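Local structure of short chain dehydrogenase (Mycobacterium smegmatis, 3UCX) at residues T25-R30 and A238-A243. The protein probably works as an oxidoreductase of the short-chain dehydrogenase family, built on a Rossmann-type fold, with its substrate not established. Numbering follows the deposited sequence.
Sequences TTLARR and AILFMA
Leu27 and Arg30 of one helix meet Ile239 and Leu240 of another where the axes of residues 25-30 and 238-243 approach to 10.8 Å, their N-to-C directions 50° apart. The backbones come nearest at Arg30 and Leu240, whose CA atoms lie 8.0 Å apart. No hydrogen bond joins residues 25-30 to 238-243, and with 221 Å² buried in all, the link is van der Waals packing, nearly all of it between side chains.

Leu27 and Leu240 carry the larger part of it. The CG of Leu27 stands anti to the backbone N (chi1 -160°), and although its CB does not point at the other helix, the methyls extend into the gap. CD1 fits between two neighbouring side chains: it lies 3.6 Å from CG2 of Ile239, and 3.5 Å from CD1 of Leu240, closer than usual for two methyl carbons. The directions of approach differ, since Leu27 crosses Ile239 at roughly a right angle, whereas Leu27 and Leu240 run past each other in opposite directions. Leu27 CD2 adds a looser contact, 4.0 Å from CD1 of Ile239.

The other branch of Leu240 turns to Arg30, where CD2 rests 3.9 Å from CB and 3.8 Å from the backbone O. Arg30 thus packs here with its aliphatic base, while its chain, bent at chi2 and chi3, carries the guanidinium to Asp233 in a salt bridge and to Ser237 in a hydrogen bond.

In this Rossmann-type fold the parallel sheet backs the 238-243 side: Ile239 also packs on Val143 and Val145 of strand 141-145. Helix 23-33, which follows the first strand, is flanked by helix 45-57, touched by Thr25 and Ala28, and by helix 232-243, whose Phe241 stacks on Phe241 of a second subunit. The contact therefore joins early and late helices of the chain beside a subunit interface.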
loop_
_atom_site.group_PDB
_atom_site.type_symbol
_atom_site.label_atom_id
_atom_site.label_comp_id
_atom_site.label_asym_id
_atom_site.label_seq_id
_atom_site.Cartn_x
_atom_site.Cartn_y
_atom_site.Cartn_z
ATOM N N THR A 25 18.642 -18.170 -16.649
ATOM C CA THR A 25 18.798 -19.005 -17.818
ATOM C C THR A 25 17.471 -19.089 -18.585
ATOM O O THR A 25 17.435 -18.932 -19.811
ATOM C CB THR A 25 19.324 -20.409 -17.424
ATOM O OG1 THR A 25 20.617 -20.273 -16.803
ATOM C CG2 THR A 25 19.447 -21.318 -18.644
ATOM N N THR A 26 16.376 -19.316 -17.869
ATOM C CA THR A 26 15.060 -19.324 -18.496
ATOM C C THR A 26 14.773 -18.006 -19.215
ATOM O O THR A 26 14.290 -17.997 -20.336
ATOM C CB THR A 26 13.951 -19.592 -17.466
ATOM O OG1 THR A 26 14.091 -20.925 -16.973
ATOM C CG2 THR A 26 12.561 -19.442 -18.109
ATOM N N LEU A 27 15.100 -16.900 -18.570
ATOM C CA LEU A 27 14.862 -15.573 -19.142
ATOM C C LEU A 27 15.622 -15.338 -20.450
ATOM O O LEU A 27 15.041 -14.879 -21.440
ATOM C CB LEU A 27 15.211 -14.511 -18.076
ATOM C CG LEU A 27 14.666 -13.093 -18.172
ATOM C CD1 LEU A 27 13.145 -13.040 -18.267
ATOM C CD2 LEU A 27 15.171 -12.338 -16.948
ATOM N N ALA A 28 16.899 -15.693 -20.467
ATOM C CA ALA A 28 17.751 -15.542 -21.648
ATOM C C ALA A 28 17.171 -16.340 -22.799
ATOM O O ALA A 28 17.032 -15.838 -23.926
ATOM C CB ALA A 28 19.166 -16.027 -21.336
ATOM N N ARG A 29 16.807 -17.589 -22.511
ATOM C CA ARG A 29 16.214 -18.441 -23.515
ATOM C C ARG A 29 14.936 -17.831 -24.023
ATOM O O ARG A 29 14.735 -17.723 -25.224
ATOM C CB ARG A 29 15.976 -19.860 -22.945
ATOM C CG ARG A 29 15.287 -20.830 -23.906
ATOM C CD ARG A 29 14.934 -22.185 -23.281
ATOM N NE ARG A 29 14.099 -22.114 -22.076
ATOM C CZ ARG A 29 12.775 -21.925 -22.051
ATOM N NH1 ARG A 29 12.080 -21.779 -23.175
ATOM N NH2 ARG A 29 12.131 -21.891 -20.884
ATOM N N ARG A 30 14.043 -17.429 -23.111
ATOM C CA ARG A 30 12.767 -16.882 -23.527
ATOM C C ARG A 30 12.909 -15.584 -24.341
ATOM O O ARG A 30 12.180 -15.395 -25.291
ATOM C CB ARG A 30 11.828 -16.685 -22.326
ATOM C CG ARG A 30 11.340 -18.006 -21.715
ATOM C CD ARG A 30 10.188 -18.626 -22.501
ATOM N NE ARG A 30 9.052 -17.715 -22.606
ATOM C CZ ARG A 30 8.245 -17.406 -21.597
ATOM N NH1 ARG A 30 8.407 -17.968 -20.409
ATOM N NH2 ARG A 30 7.258 -16.541 -21.786
ATOM N N ALA A 238 6.206 -12.558 -17.217
ATOM C CA ALA A 238 5.935 -11.239 -16.617
ATOM C C ALA A 238 7.053 -10.237 -16.951
ATOM O O ALA A 238 6.784 -9.083 -17.275
ATOM C CB ALA A 238 5.794 -11.363 -15.108
ATOM N N ILE A 239 8.297 -10.693 -16.868
ATOM C CA ILE A 239 9.463 -9.848 -17.157
ATOM C C ILE A 239 9.482 -9.469 -18.637
ATOM O O ILE A 239 9.699 -8.311 -18.997
ATOM C CB ILE A 239 10.773 -10.553 -16.759
ATOM C CG1 ILE A 239 10.844 -10.706 -15.245
ATOM C CG2 ILE A 239 11.995 -9.808 -17.285
ATOM C CD1 ILE A 239 11.886 -11.703 -14.785
ATOM N N LEU A 240 9.257 -10.448 -19.502
ATOM C CA LEU A 240 9.154 -10.182 -20.947
ATOM C C LEU A 240 8.069 -9.165 -21.283
ATOM O O LEU A 240 8.308 -8.247 -22.090
ATOM C CB LEU A 240 8.938 -11.473 -21.737
ATOM C CG LEU A 240 10.228 -12.160 -22.209
ATOM C CD1 LEU A 240 11.130 -12.549 -21.039
ATOM C CD2 LEU A 240 9.818 -13.382 -23.016
ATOM N N PHE A 241 6.894 -9.293 -20.661
ATOM C CA PHE A 241 5.810 -8.330 -20.858
ATOM C C PHE A 241 6.267 -6.909 -20.510
ATOM O O PHE A 241 6.149 -5.995 -21.337
ATOM C CB PHE A 241 4.586 -8.692 -20.013
ATOM C CG PHE A 241 3.581 -7.592 -19.891
ATOM C CD1 PHE A 241 2.770 -7.259 -20.949
ATOM C CD2 PHE A 241 3.470 -6.878 -18.730
ATOM C CE1 PHE A 241 1.828 -6.230 -20.834
ATOM C CE2 PHE A 241 2.553 -5.849 -18.601
ATOM C CZ PHE A 241 1.732 -5.532 -19.669
ATOM N N MET A 242 6.818 -6.757 -19.304
ATOM C CA MET A 242 7.300 -5.450 -18.830
ATOM C C MET A 242 8.428 -4.882 -19.696
ATOM O O MET A 242 8.545 -3.663 -19.834
ATOM C CB MET A 242 7.788 -5.552 -17.387
ATOM C CG MET A 242 6.683 -5.640 -16.353
ATOM S SD MET A 242 5.675 -4.135 -16.352
ATOM C CE MET A 242 4.946 -4.200 -14.711
ATOM N N ALA A 243 9.255 -5.763 -20.266
ATOM C CA ALA A 243 10.352 -5.352 -21.161
ATOM C C ALA A 243 9.869 -4.948 -22.548
ATOM O O ALA A 243 10.570 -4.232 -23.271
ATOM C CB ALA A 243 11.391 -6.468 -21.278
#